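Local coordinates for protein galactitol 1-phosphate 5-dehydrogenase (Escherichia coli, PDB 4UEJ) that oxidises galactitol 1-phosphate to D-tagatose 6-phosphate with NAD(+), as a zinc-containing dehydrogenase of the alcohol dehydrogenase family that forms homodimers, at residues D26-K31 / I121-K126; G39-R44 / I55-E60; I137-F142 / L311-L316; S187-D192 / Q208-S213. All blocks are in the same frame, centred on the assembly; numbering follows the deposited sequence.

How the contacts relate
Contacts 1 and 2 both belong to the GroES-like domain; contact 2 is nested inside the chain loop that contact 1 closes, and their centres lie 19 Å apart. Contact 2 holds His59 of the catalytic zinc site; contact 1 does not touch it, its Ile121 side chain about 9 Å from that of His59. Contact 3 touches contact 2 where Glu60 O meets Ala141 CB at 3.5 Å, and its Phe142 side chain is about 11 Å from the zinc ion bound by His59. Contact 4 lies in the nucleotide-binding domain, nested within the loop closed by contact 3, with centres 23 Å apart; its centre is 40 Å from that of contact 1.

Contact 1: D26-K31 / I121-K126; sequences DEVRVK and IVVKRK
Strands 27-31 and 121-124 run antiparallel, their axes 4.6 Å apart at the closest and 147° between their directions, with Val28-Val123 and Val30-Ile121 as hydrogen-bonded pairs and Glu27-Lys124 and Arg29-Val122 as non-hydrogen-bonded ones. Val28 N gives a nearly straight bond of 2.8 Å to Val123 O. Just beyond the strand end, Arg125 N reaches Asp26 O at 2.8 Å, in the carbonyl plane, and so prolongs the pairing into the turn. Although the Glu27 and Lys124 side chains diverge at their roots, the lysine turns back at chi2 (-53°) and then runs straight, bringing NZ to Glu27 OE2 at 2.9 Å. This salt bridge meets the carboxylate oxygen on its anti side, 31° out of plane. Glu27 OE1 lies 3.5 Å from Val122 CG1 and also accepts from the backbone N of Lys23. On the same face as Val122, the CB and CG of Arg29 lie against Val122 CG2, while the guanidinium leads off to a salt bridge with Asp66. The other face is apolar: Val28 CG2 meets Val123 CG2 at 3.9 Å, Val30 CB rests against Ile121 CG2, and Val128 of strand 128-130 touches Val28, Val30 and Val123. With strand 60-68 pairing along the other edge of strand 27-36, this is an antiparallel part of the mixed sheet of the GroES-like domain in zinc-containing alcohol dehydrogenases.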
loop_
_atom_site.group_PDB
_atom_site.type_symbol
_atom_site.label_atom_id
_atom_site.label_comp_id
_atom_site.label_asym_id
_atom_site.label_seq_id
_atom_site.Cartn_x
_atom_site.Cartn_y
_atom_site.Cartn_z
ATOM N N ASP A 26 -22.811 29.991 -14.754
ATOM C CA ASP A 26 -21.477 29.630 -14.292
ATOM C C ASP A 26 -20.697 28.805 -15.315
ATOM O O ASP A 26 -19.703 28.157 -14.974
ATOM C CB ASP A 26 -21.564 28.884 -12.947
ATOM C CG ASP A 26 -22.248 27.520 -13.056
ATOM O OD1 ASP A 26 -22.985 27.268 -14.034
ATOM O OD2 ASP A 26 -22.055 26.692 -12.139
ATOM N N GLU A 27 -21.130 28.845 -16.569
ATOM C CA GLU A 27 -20.411 28.138 -17.625
ATOM C C GLU A 27 -19.554 29.067 -18.478
ATOM O O GLU A 27 -19.759 30.278 -18.499
ATOM C CB GLU A 27 -21.388 27.383 -18.526
ATOM C CG GLU A 27 -22.029 26.205 -17.853
ATOM C CD GLU A 27 -23.032 25.499 -18.740
ATOM O OE1 GLU A 27 -23.579 26.136 -19.668
ATOM O OE2 GLU A 27 -23.263 24.296 -18.517
ATOM N N VAL A 28 -18.581 28.482 -19.172
ATOM C CA VAL A 28 -17.806 29.197 -20.180
ATOM C C VAL A 28 -17.738 28.357 -21.446
ATOM O O VAL A 28 -17.942 27.143 -21.402
ATOM C CB VAL A 28 -16.365 29.493 -19.712
ATOM C CG1 VAL A 28 -16.368 30.308 -18.431
ATOM C CG2 VAL A 28 -15.606 28.192 -19.508
ATOM N N ARG A 29 -17.444 28.993 -22.573
ATOM C CA ARG A 29 -17.170 28.235 -23.784
ATOM C C ARG A 29 -15.713 28.407 -24.157
ATOM O O ARG A 29 -15.183 29.516 -24.141
ATOM C CB ARG A 29 -18.064 28.669 -24.957
ATOM C CG ARG A 29 -17.832 27.829 -26.205
ATOM C CD ARG A 29 -18.956 27.951 -27.232
ATOM N NE ARG A 29 -19.160 29.325 -27.672
ATOM C CZ ARG A 29 -20.306 29.982 -27.551
ATOM N NH1 ARG A 29 -21.357 29.385 -27.003
ATOM N NH2 ARG A 29 -20.404 31.234 -27.981
ATOM N N VAL A 30 -15.074 27.298 -24.486
ATOM C CA VAL A 30 -13.669 27.325 -24.858
ATOM C C VAL A 30 -13.472 26.980 -26.328
ATOM O O VAL A 30 -13.968 25.971 -26.811
ATOM C CB VAL A 30 -12.847 26.341 -24.005
ATOM C CG1 VAL A 30 -11.380 26.429 -24.371
ATOM C CG2 VAL A 30 -13.054 26.625 -22.521
ATOM N N LYS A 31 -12.730 27.819 -27.039
ATOM C CA LYS A 31 -12.288 27.464 -28.372
ATOM C C LYS A 31 -10.987 26.691 -28.220
ATOM O O LYS A 31 -9.983 27.235 -27.757
ATOM C CB LYS A 31 -12.102 28.706 -29.237
ATOM C CG LYS A 31 -11.675 28.401 -30.648
ATOM C CD LYS A 31 -11.556 29.691 -31.461
ATOM C CE LYS A 31 -10.726 29.484 -32.716
ATOM N NZ LYS A 31 -10.605 30.747 -33.509
ATOM N N ILE A 121 -16.054 23.731 -26.775
ATOM C CA ILE A 121 -16.732 22.990 -25.725
ATOM C C ILE A 121 -17.300 23.954 -24.682
ATOM O O ILE A 121 -16.739 25.020 -24.442
ATOM C CB ILE A 121 -15.774 21.967 -25.070
ATOM C CG1 ILE A 121 -16.548 21.008 -24.158
ATOM C CG2 ILE A 121 -14.619 22.684 -24.338
ATOM C CD1 ILE A 121 -15.691 19.895 -23.556
ATOM N N VAL A 122 -18.437 23.599 -24.094
ATOM C CA VAL A 122 -18.970 24.361 -22.981
ATOM C C VAL A 122 -18.747 23.570 -21.690
ATOM O O VAL A 122 -19.049 22.385 -21.630
ATOM C CB VAL A 122 -20.466 24.669 -23.174
ATOM C CG1 VAL A 122 -21.071 25.213 -21.895
ATOM C CG2 VAL A 122 -20.649 25.660 -24.323
ATOM N N VAL A 123 -18.179 24.225 -20.682
ATOM C CA VAL A 123 -17.889 23.592 -19.392
ATOM C C VAL A 123 -18.156 24.568 -18.250
ATOM O O VAL A 123 -18.378 25.754 -18.485
ATOM C CB VAL A 123 -16.418 23.108 -19.291
ATOM C CG1 VAL A 123 -16.073 22.143 -20.420
ATOM C CG2 VAL A 123 -15.462 24.291 -19.294
ATOM N N LYS A 124 -18.122 24.077 -17.012
ATOM C CA LYS A 124 -18.253 24.962 -15.857
ATOM C C LYS A 124 -16.998 25.806 -15.680
ATOM O O LYS A 124 -15.904 25.387 -16.053
ATOM C CB LYS A 124 -18.515 24.166 -14.575
ATOM C CG LYS A 124 -19.671 23.198 -14.664
ATOM C CD LYS A 124 -20.942 23.863 -15.132
ATOM C CE LYS A 124 -22.056 22.830 -15.203
ATOM N NZ LYS A 124 -23.331 23.381 -15.728
ATOM N N ARG A 125 -17.166 26.997 -15.114
ATOM C CA ARG A 125 -16.026 27.822 -14.703
ATOM C C ARG A 125 -15.002 27.003 -13.919
ATOM O O ARG A 125 -13.789 27.145 -14.105
ATOM C CB ARG A 125 -16.502 29.012 -13.858
ATOM C CG ARG A 125 -15.383 29.773 -13.141
ATOM C CD ARG A 125 -14.410 30.387 -14.129
ATOM N NE ARG A 125 -13.291 31.051 -13.465
ATOM C CZ ARG A 125 -12.125 30.469 -13.188
ATOM N NH1 ARG A 125 -11.913 29.197 -13.506
ATOM N NH2 ARG A 125 -11.166 31.161 -12.588
ATOM N N LYS A 126 -15.490 26.122 -13.056
ATOM C CA LYS A 126 -14.602 25.328 -12.221
ATOM C C LYS A 126 -13.849 24.269 -13.023
ATOM O O LYS A 126 -12.957 23.612 -12.492
ATOM C CB LYS A 126 -15.382 24.676 -11.082
ATOM C CG LYS A 126 -15.734 25.665 -9.972
ATOM C CD LYS A 126 -16.249 24.964 -8.731
ATOM C CE LYS A 126 -15.926 25.759 -7.474
ATOM N NZ LYS A 126 -16.407 27.166 -7.572
#

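Contact 2: G39-R44 / I55-E60; sequences GSDLPR and ITLGHE. With ZN (zinc ion), chain D.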
loop_
_atom_site.group_PDB
_atom_site.type_symbol
_atom_site.label_atom_id
_atom_site.label_comp_id
_atom_site.label_asym_id
_atom_site.label_seq_id
_atom_site.Cartn_x
_atom_site.Cartn_y
_atom_site.Cartn_z
ATOM N N GLY A 39 -3.122 7.878 -22.687
ATOM C CA GLY A 39 -3.037 6.426 -22.692
ATOM C C GLY A 39 -4.340 5.768 -22.267
ATOM O O GLY A 39 -4.720 4.716 -22.789
ATOM N N SER A 40 -5.039 6.402 -21.333
ATOM C CA SER A 40 -6.304 5.887 -20.817
ATOM C C SER A 40 -7.412 5.927 -21.862
ATOM O O SER A 40 -8.444 5.275 -21.702
ATOM C CB SER A 40 -6.736 6.678 -19.582
ATOM O OG SER A 40 -6.950 8.042 -19.910
ATOM N N ASP A 41 -7.196 6.686 -22.934
ATOM C CA ASP A 41 -8.179 6.796 -24.005
ATOM C C ASP A 41 -8.171 5.563 -24.908
ATOM O O ASP A 41 -9.182 5.227 -25.527
ATOM C CB ASP A 41 -7.923 8.060 -24.840
ATOM C CG ASP A 41 -8.354 9.337 -24.123
ATOM O OD1 ASP A 41 -9.358 9.290 -23.376
ATOM O OD2 ASP A 41 -7.699 10.391 -24.310
ATOM N N LEU A 42 -7.030 4.888 -24.983
ATOM C CA LEU A 42 -6.887 3.735 -25.876
ATOM C C LEU A 42 -7.900 2.615 -25.577
ATOM O O LEU A 42 -8.530 2.107 -26.507
ATOM C CB LEU A 42 -5.452 3.193 -25.826
ATOM C CG LEU A 42 -4.449 3.799 -26.815
ATOM C CD1 LEU A 42 -4.439 5.311 -26.743
ATOM C CD2 LEU A 42 -3.049 3.250 -26.576
ATOM N N PRO A 43 -8.076 2.235 -24.292
ATOM C CA PRO A 43 -9.150 1.268 -24.008
ATOM C C PRO A 43 -10.548 1.790 -24.359
ATOM O O PRO A 43 -11.429 0.993 -24.693
ATOM C CB PRO A 43 -9.034 1.045 -22.494
ATOM C CG PRO A 43 -7.637 1.407 -22.154
ATOM C CD PRO A 43 -7.267 2.518 -23.089
ATOM N N ARG A 44 -10.751 3.102 -24.276
ATOM C CA ARG A 44 -12.060 3.684 -24.571
ATOM C C ARG A 44 -12.366 3.601 -26.051
ATOM O O ARG A 44 -13.513 3.423 -26.449
ATOM C CB ARG A 44 -12.135 5.144 -24.107
ATOM C CG ARG A 44 -11.969 5.325 -22.608
ATOM C CD ARG A 44 -12.140 6.792 -22.180
ATOM N NE ARG A 44 -11.889 6.946 -20.747
ATOM C CZ ARG A 44 -10.818 7.535 -20.227
ATOM N NH1 ARG A 44 -9.887 8.061 -21.018
ATOM N NH2 ARG A 44 -10.682 7.606 -18.909
ATOM N N ILE A 55 -19.121 8.615 -28.444
ATOM C CA ILE A 55 -18.560 9.490 -27.429
ATOM C C ILE A 55 -17.481 10.362 -28.048
ATOM O O ILE A 55 -16.812 9.952 -28.994
ATOM C CB ILE A 55 -17.982 8.677 -26.243
ATOM C CG1 ILE A 55 -17.624 9.582 -25.065
ATOM C CG2 ILE A 55 -16.779 7.851 -26.681
ATOM C CD1 ILE A 55 -17.230 8.807 -23.800
ATOM N N THR A 56 -17.340 11.580 -27.543
ATOM C CA THR A 56 -16.214 12.416 -27.926
ATOM C C THR A 56 -15.281 12.514 -26.730
ATOM O O THR A 56 -15.670 12.984 -25.658
ATOM C CB THR A 56 -16.663 13.816 -28.392
ATOM O OG1 THR A 56 -17.417 13.688 -29.605
ATOM C CG2 THR A 56 -15.456 14.710 -28.652
ATOM N N LEU A 57 -14.053 12.040 -26.905
ATOM C CA LEU A 57 -13.099 12.007 -25.804
ATOM C C LEU A 57 -12.284 13.301 -25.723
ATOM O O LEU A 57 -12.539 14.263 -26.452
ATOM C CB LEU A 57 -12.169 10.798 -25.956
ATOM C CG LEU A 57 -12.848 9.422 -26.001
ATOM C CD1 LEU A 57 -11.837 8.310 -26.309
ATOM C CD2 LEU A 57 -13.573 9.144 -24.701
ATOM N N GLY A 58 -11.301 13.313 -24.833
ATOM C CA GLY A 58 -10.391 14.439 -24.714
ATOM C C GLY A 58 -10.468 15.167 -23.379
ATOM O O GLY A 58 -11.382 15.974 -23.164
ATOM N N HIS A 59 -9.502 14.913 -22.498
ATOM C CA HIS A 59 -9.468 15.602 -21.207
ATOM C C HIS A 59 -8.134 16.283 -20.913
ATOM O O HIS A 59 -7.851 16.657 -19.770
ATOM C CB HIS A 59 -9.810 14.633 -20.068
ATOM C CG HIS A 59 -8.881 13.465 -19.947
ATOM N ND1 HIS A 59 -9.029 12.314 -20.690
ATOM C CD2 HIS A 59 -7.812 13.258 -19.143
ATOM C CE1 HIS A 59 -8.086 11.449 -20.351
ATOM N NE2 HIS A 59 -7.336 12.000 -19.418
ATOM N N GLU A 60 -7.328 16.447 -21.955
ATOM C CA GLU A 60 -6.005 17.041 -21.846
ATOM C C GLU A 60 -5.938 18.139 -22.879
ATOM O O GLU A 60 -5.383 17.934 -23.958
ATOM C CB GLU A 60 -4.898 16.016 -22.122
ATOM C CG GLU A 60 -4.884 14.782 -21.241
ATOM C CD GLU A 60 -3.783 13.810 -21.649
ATOM O OE1 GLU A 60 -3.280 13.931 -22.786
ATOM O OE2 GLU A 60 -3.398 12.940 -20.833
HETATM ZN ZN ZN D . -5.675 11.252 -18.394
HETATM O O HOH W 1 -7.539 12.949 -23.423
HETATM O O HOH W 2 -10.699 11.504 -22.685
HETATM O O HOH W 3 -4.128 12.533 -18.422
#
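Asp41 OD1 lies at the edge of the His59 ring, yet water, not a direct bond, joins the two. Water 2 donates to Asp41 OD1 at 2.7 Å and accepts from Gly58 N and from His59 ND1, the last also at 2.7 Å and in the plane of the ring, which helps fix the imidazole's rotation. His59 CG, placed between the backbone N and the carbonyl carbon (chi1 60°), brings the ring toward Asp41, and NE2 binds the zinc ion at 2.1 Å. Water 1 similarly joins Asp41 OD2 to His59 N. Asp41 OD1 also receives Arg44 NH1 in a salt bridge of 2.7 Å, its hydrogen bond weak; NH1 bonds Ser40 OG as well, tilted from the guanidinium plane. That hydroxyl sits at the edge of the His59 ring, 3.6 Å from CE1. An alanine at Ser40 would remove it and probably leave Arg44 NH1 without this second acceptor, freer to turn. Leu57 CD2 packs on Arg44 CD at 3.7 Å. Water 3, 2.0 Å from the zinc ion, donates to Glu60 OE2. His59, Cys38 and water 3 belong to the catalytic zinc site of this family, where Asp41 and its waters probably help orient the histidine as a second shell.

Contact 3: I137-F142 / L311-L316; sequences IEDGAF and LSLEPL
The approach to helix 143-155, residues 137-142, meets the loop between helix 297-307 and strand 317-321 in an apolar contact centred on Leu313 and Phe142. Leu313 puts CB over the centre of the Phe142 ring, 4.3 Å above its plane, while its two methyls lie across the ring's root: CD1 reaches Phe142 CD1 at 3.7 Å and CD2 lies 3.9 Å from Phe142 CG. Leu313 CD1 is wedged further in, 3.6 Å from Asp139 CB, so one branch touches both residues. With chi2 at 87°, the phenyl stands across its CA-CB-CG plane and turns a face to the leucine. Obliquely to the ring, Leu316 CD1 approaches Phe142 CE2 at 4.2 Å. An alanine in place of Phe142 would take away this ring and is likely to leave Leu313 and the end of Leu316 facing a gap. At the margin, the carboxylates of Glu138 and Glu314 are 4.3 Å apart (OE2 to OE1), and Arg320 forms a salt bridge with each, probably offsetting their repulsion. Leu313 and Leu316 also rest on Leu175, and the contact thus joins the lead-in to helix 143-155 with loop 311-316, which lies on helix 171-182 flanking the Rossmann sheet.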
loop_
_atom_site.group_PDB
_atom_site.type_symbol
_atom_site.label_atom_id
_atom_site.label_comp_id
_atom_site.label_asym_id
_atom_site.label_seq_id
_atom_site.Cartn_x
_atom_site.Cartn_y
_atom_site.Cartn_z
ATOM N N ILE A 137 0.083 28.353 -25.944
ATOM C CA ILE A 137 -1.207 27.756 -25.637
ATOM C C ILE A 137 -1.154 26.233 -25.762
ATOM O O ILE A 137 -1.784 25.527 -24.981
ATOM C CB ILE A 137 -2.324 28.333 -26.539
ATOM C CG1 ILE A 137 -3.697 27.865 -26.059
ATOM C CG2 ILE A 137 -2.100 27.997 -28.008
ATOM C CD1 ILE A 137 -4.028 28.332 -24.666
ATOM N N GLU A 138 -0.369 25.743 -26.717
ATOM C CA GLU A 138 -0.200 24.310 -26.913
ATOM C C GLU A 138 0.297 23.636 -25.644
ATOM O O GLU A 138 -0.113 22.516 -25.341
ATOM C CB GLU A 138 0.764 24.027 -28.070
ATOM C CG GLU A 138 1.048 22.547 -28.290
ATOM C CD GLU A 138 1.975 22.287 -29.467
ATOM O OE1 GLU A 138 1.578 22.590 -30.617
ATOM O OE2 GLU A 138 3.095 21.771 -29.246
ATOM N N ASP A 139 1.160 24.321 -24.891
ATOM C CA ASP A 139 1.712 23.742 -23.659
ATOM C C ASP A 139 0.635 23.470 -22.629
ATOM O O ASP A 139 0.827 22.659 -21.724
ATOM C CB ASP A 139 2.754 24.657 -23.014
ATOM C CG ASP A 139 3.992 24.845 -23.867
ATOM O OD1 ASP A 139 4.028 24.331 -25.007
ATOM O OD2 ASP A 139 4.924 25.528 -23.388
ATOM N N GLY A 140 -0.475 24.180 -22.743
ATOM C CA GLY A 140 -1.542 24.072 -21.765
ATOM C C GLY A 140 -2.180 22.703 -21.757
ATOM O O GLY A 140 -2.734 22.271 -20.737
ATOM N N ALA A 141 -2.111 22.015 -22.892
ATOM C CA ALA A 141 -2.674 20.669 -22.990
ATOM C C ALA A 141 -1.889 19.658 -22.172
ATOM O O ALA A 141 -2.323 18.513 -22.012
ATOM C CB ALA A 141 -2.734 20.218 -24.437
ATOM N N PHE A 142 -0.749 20.072 -21.626
ATOM C CA PHE A 142 0.064 19.127 -20.866
ATOM C C PHE A 142 -0.089 19.304 -19.373
ATOM O O PHE A 142 0.430 18.495 -18.600
ATOM C CB PHE A 142 1.544 19.253 -21.248
ATOM C CG PHE A 142 1.875 18.616 -22.563
ATOM C CD1 PHE A 142 1.732 19.322 -23.739
ATOM C CD2 PHE A 142 2.300 17.297 -22.621
ATOM C CE1 PHE A 142 2.036 18.737 -24.961
ATOM C CE2 PHE A 142 2.602 16.706 -23.840
ATOM C CZ PHE A 142 2.464 17.431 -25.012
ATOM N N LEU A 311 10.383 21.964 -17.371
ATOM C CA LEU A 311 9.790 20.841 -18.072
ATOM C C LEU A 311 10.018 20.991 -19.567
ATOM O O LEU A 311 10.110 22.102 -20.081
ATOM C CB LEU A 311 8.293 20.734 -17.760
ATOM C CG LEU A 311 7.889 20.625 -16.287
ATOM C CD1 LEU A 311 6.418 20.276 -16.146
ATOM C CD2 LEU A 311 8.734 19.593 -15.545
ATOM N N SER A 312 10.137 19.871 -20.264
ATOM C CA SER A 312 10.342 19.911 -21.700
ATOM C C SER A 312 9.262 19.101 -22.403
ATOM O O SER A 312 9.186 17.890 -22.232
ATOM C CB SER A 312 11.741 19.382 -22.030
ATOM O OG SER A 312 11.974 19.355 -23.420
ATOM N N LEU A 313 8.425 19.761 -23.197
ATOM C CA LEU A 313 7.279 19.079 -23.798
ATOM C C LEU A 313 7.504 18.655 -25.247
ATOM O O LEU A 313 7.010 17.611 -25.677
ATOM C CB LEU A 313 6.035 19.971 -23.734
ATOM C CG LEU A 313 5.715 20.594 -22.383
ATOM C CD1 LEU A 313 4.498 21.515 -22.520
ATOM C CD2 LEU A 313 5.477 19.490 -21.346
ATOM N N GLU A 314 8.234 19.462 -26.010
ATOM C CA GLU A 314 8.405 19.164 -27.429
ATOM C C GLU A 314 8.839 17.710 -27.725
ATOM O O GLU A 314 8.282 17.083 -28.628
ATOM C CB GLU A 314 9.402 20.147 -28.062
ATOM C CG GLU A 314 9.407 20.105 -29.581
ATOM C CD GLU A 314 8.032 20.372 -30.171
ATOM O OE1 GLU A 314 7.297 21.217 -29.617
ATOM O OE2 GLU A 314 7.683 19.719 -31.177
ATOM N N PRO A 315 9.813 17.162 -26.963
ATOM C CA PRO A 315 10.250 15.805 -27.321
ATOM C C PRO A 315 9.172 14.754 -27.106
ATOM O O PRO A 315 9.285 13.663 -27.646
ATOM C CB PRO A 315 11.431 15.540 -26.379
ATOM C CG PRO A 315 11.819 16.864 -25.828
ATOM C CD PRO A 315 10.611 17.716 -25.851
ATOM N N LEU A 316 8.150 15.085 -26.323
ATOM C CA LEU A 316 7.091 14.140 -26.002
ATOM C C LEU A 316 6.105 13.958 -27.145
ATOM O O LEU A 316 5.372 12.967 -27.187
ATOM C CB LEU A 316 6.324 14.601 -24.756
ATOM C CG LEU A 316 7.155 14.824 -23.498
ATOM C CD1 LEU A 316 6.298 15.397 -22.379
ATOM C CD2 LEU A 316 7.789 13.517 -23.079
#

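Contact 4: S187-D192 / Q208-S213; sequences SVTAID and QTFNSS
Strands 187-192 and 208-211 are the two parallel strands of a beta-alpha-beta unit in the Rossmann-type domain, connected by helix 196-203, with 208-211 outermost in the six-stranded sheet within this chain. Their axes come within 4.7 Å, with 19° between their directions. The backbone bonds alternate between the strands: Ala190 N to Gln208 O, Phe210 N to Ala190 O at 2.9 Å, Asp192 N to Phe210 O, and finally Ser212 N to Asp192 O at 3.0 Å, where the donor stands well above the carbonyl plane as the chain leaves the strand. On one face Thr189, Ile191, Gln208 and Phe210 gather. The methyl CG2 of Thr189 sits over a face of the Phe210 ring, 4.2 Å from its centroid in a CH-pi contact, whereas Ile191 CD1 comes to the ring's edge, 3.9 Å from Phe210 CD2. Thr189 CG2 stands anti to its own backbone nitrogen, which turns the methyl to the phenyl and leaves OG1 for Gln208. Met220 and Val223 of helix 217-223 pack on this ring as well. On the other face Ala190 CB meets Thr209 CG2 at 4.0 Å, toward helix 196-203. Asp192, at the end of its strand, accepts from Ala169 N with OD1, beside the glycine-rich turn that follows strand 163-167. At the end of strand 208-211, Asn211 OD1 takes the N-H of Ser213 in an Asx turn. Gln208 NE2 gives a bond of 3.1 Å to Thr189 OG1, which lies in the plane of the amide, with 165° at the hydrogen.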
loop_
_atom_site.group_PDB
_atom_site.type_symbol
_atom_site.label_atom_id
_atom_site.label_comp_id
_atom_site.label_asym_id
_atom_site.label_seq_id
_atom_site.Cartn_x
_atom_site.Cartn_y
_atom_site.Cartn_z
ATOM N N SER A 187 17.877 11.009 -6.822
ATOM C CA SER A 187 18.143 10.340 -8.082
ATOM C C SER A 187 16.821 10.025 -8.768
ATOM O O SER A 187 15.777 9.956 -8.120
ATOM C CB SER A 187 18.936 9.052 -7.865
ATOM O OG SER A 187 18.139 8.106 -7.157
ATOM N N VAL A 188 16.868 9.833 -10.083
ATOM C CA VAL A 188 15.701 9.328 -10.788
ATOM C C VAL A 188 16.131 8.194 -11.698
ATOM O O VAL A 188 17.089 8.331 -12.463
ATOM C CB VAL A 188 15.008 10.429 -11.616
ATOM C CG1 VAL A 188 13.768 9.877 -12.284
ATOM C CG2 VAL A 188 14.690 11.619 -10.742
ATOM N N THR A 189 15.436 7.067 -11.580
ATOM C CA THR A 189 15.682 5.886 -12.394
ATOM C C THR A 189 14.451 5.647 -13.252
ATOM O O THR A 189 13.339 5.770 -12.752
ATOM C CB THR A 189 15.953 4.651 -11.511
ATOM O OG1 THR A 189 17.205 4.825 -10.832
ATOM C CG2 THR A 189 15.991 3.378 -12.345
ATOM N N ALA A 190 14.627 5.310 -14.524
ATOM C CA ALA A 190 13.464 5.034 -15.362
ATOM C C ALA A 190 13.473 3.588 -15.842
ATOM O O ALA A 190 14.506 3.075 -16.221
ATOM C CB ALA A 190 13.420 5.994 -16.557
ATOM N N ILE A 191 12.310 2.942 -15.822
ATOM C CA ILE A 191 12.195 1.548 -16.219
ATOM C C ILE A 191 11.103 1.373 -17.264
ATOM O O ILE A 191 10.006 1.880 -17.092
ATOM C CB ILE A 191 11.892 0.646 -14.999
ATOM C CG1 ILE A 191 12.937 0.865 -13.897
ATOM C CG2 ILE A 191 11.813 -0.809 -15.430
ATOM C CD1 ILE A 191 12.733 -0.021 -12.645
ATOM N N ASP A 192 11.402 0.662 -18.352
ATOM C CA ASP A 192 10.414 0.458 -19.413
ATOM C C ASP A 192 10.720 -0.789 -20.234
ATOM O O ASP A 192 11.866 -1.239 -20.274
ATOM C CB ASP A 192 10.350 1.678 -20.337
ATOM C CG ASP A 192 9.071 1.718 -21.158
ATOM O OD1 ASP A 192 7.986 1.864 -20.564
ATOM O OD2 ASP A 192 9.144 1.606 -22.398
ATOM N N GLN A 208 19.867 6.769 -14.581
ATOM C CA GLN A 208 19.985 5.443 -15.173
ATOM C C GLN A 208 18.628 4.901 -15.600
ATOM O O GLN A 208 17.589 5.359 -15.117
ATOM C CB GLN A 208 20.634 4.482 -14.194
ATOM C CG GLN A 208 19.757 4.199 -12.999
ATOM C CD GLN A 208 20.498 3.459 -11.913
ATOM O OE1 GLN A 208 21.595 2.930 -12.140
ATOM N NE2 GLN A 208 19.914 3.423 -10.721
ATOM N N THR A 209 18.664 3.934 -16.514
ATOM C CA THR A 209 17.470 3.299 -17.057
ATOM C C THR A 209 17.635 1.781 -17.106
ATOM O O THR A 209 18.716 1.269 -17.401
ATOM C CB THR A 209 17.145 3.797 -18.479
ATOM O OG1 THR A 209 18.252 3.540 -19.356
ATOM C CG2 THR A 209 16.851 5.293 -18.477
ATOM N N PHE A 210 16.557 1.066 -16.805
ATOM C CA PHE A 210 16.523 -0.382 -16.936
ATOM C C PHE A 210 15.491 -0.789 -17.983
ATOM O O PHE A 210 14.322 -0.394 -17.907
ATOM C CB PHE A 210 16.171 -1.051 -15.598
ATOM C CG PHE A 210 17.049 -0.636 -14.446
ATOM C CD1 PHE A 210 18.392 -0.339 -14.637
ATOM C CD2 PHE A 210 16.534 -0.580 -13.159
ATOM C CE1 PHE A 210 19.197 0.030 -13.566
ATOM C CE2 PHE A 210 17.331 -0.214 -12.083
ATOM C CZ PHE A 210 18.666 0.088 -12.289
ATOM N N ASN A 211 15.926 -1.579 -18.951
ATOM C CA ASN A 211 15.032 -2.201 -19.915
ATOM C C ASN A 211 14.495 -3.497 -19.332
ATOM O O ASN A 211 15.237 -4.464 -19.199
ATOM C CB ASN A 211 15.772 -2.474 -21.224
ATOM C CG ASN A 211 14.851 -2.932 -22.338
ATOM O OD1 ASN A 211 13.967 -3.762 -22.134
ATOM N ND2 ASN A 211 15.063 -2.392 -23.533
ATOM N N SER A 212 13.213 -3.531 -18.988
ATOM C CA SER A 212 12.697 -4.670 -18.230
ATOM C C SER A 212 12.509 -5.912 -19.100
ATOM O O SER A 212 12.206 -6.994 -18.595
ATOM C CB SER A 212 11.386 -4.299 -17.543
ATOM O OG SER A 212 10.378 -4.010 -18.487
ATOM N N SER A 213 12.698 -5.760 -20.404
ATOM C CA SER A 213 12.649 -6.907 -21.299
ATOM C C SER A 213 14.032 -7.545 -21.400
ATOM O O SER A 213 14.198 -8.610 -21.996
ATOM C CB SER A 213 12.140 -6.490 -22.683
ATOM O OG SER A 213 13.107 -5.726 -23.382
#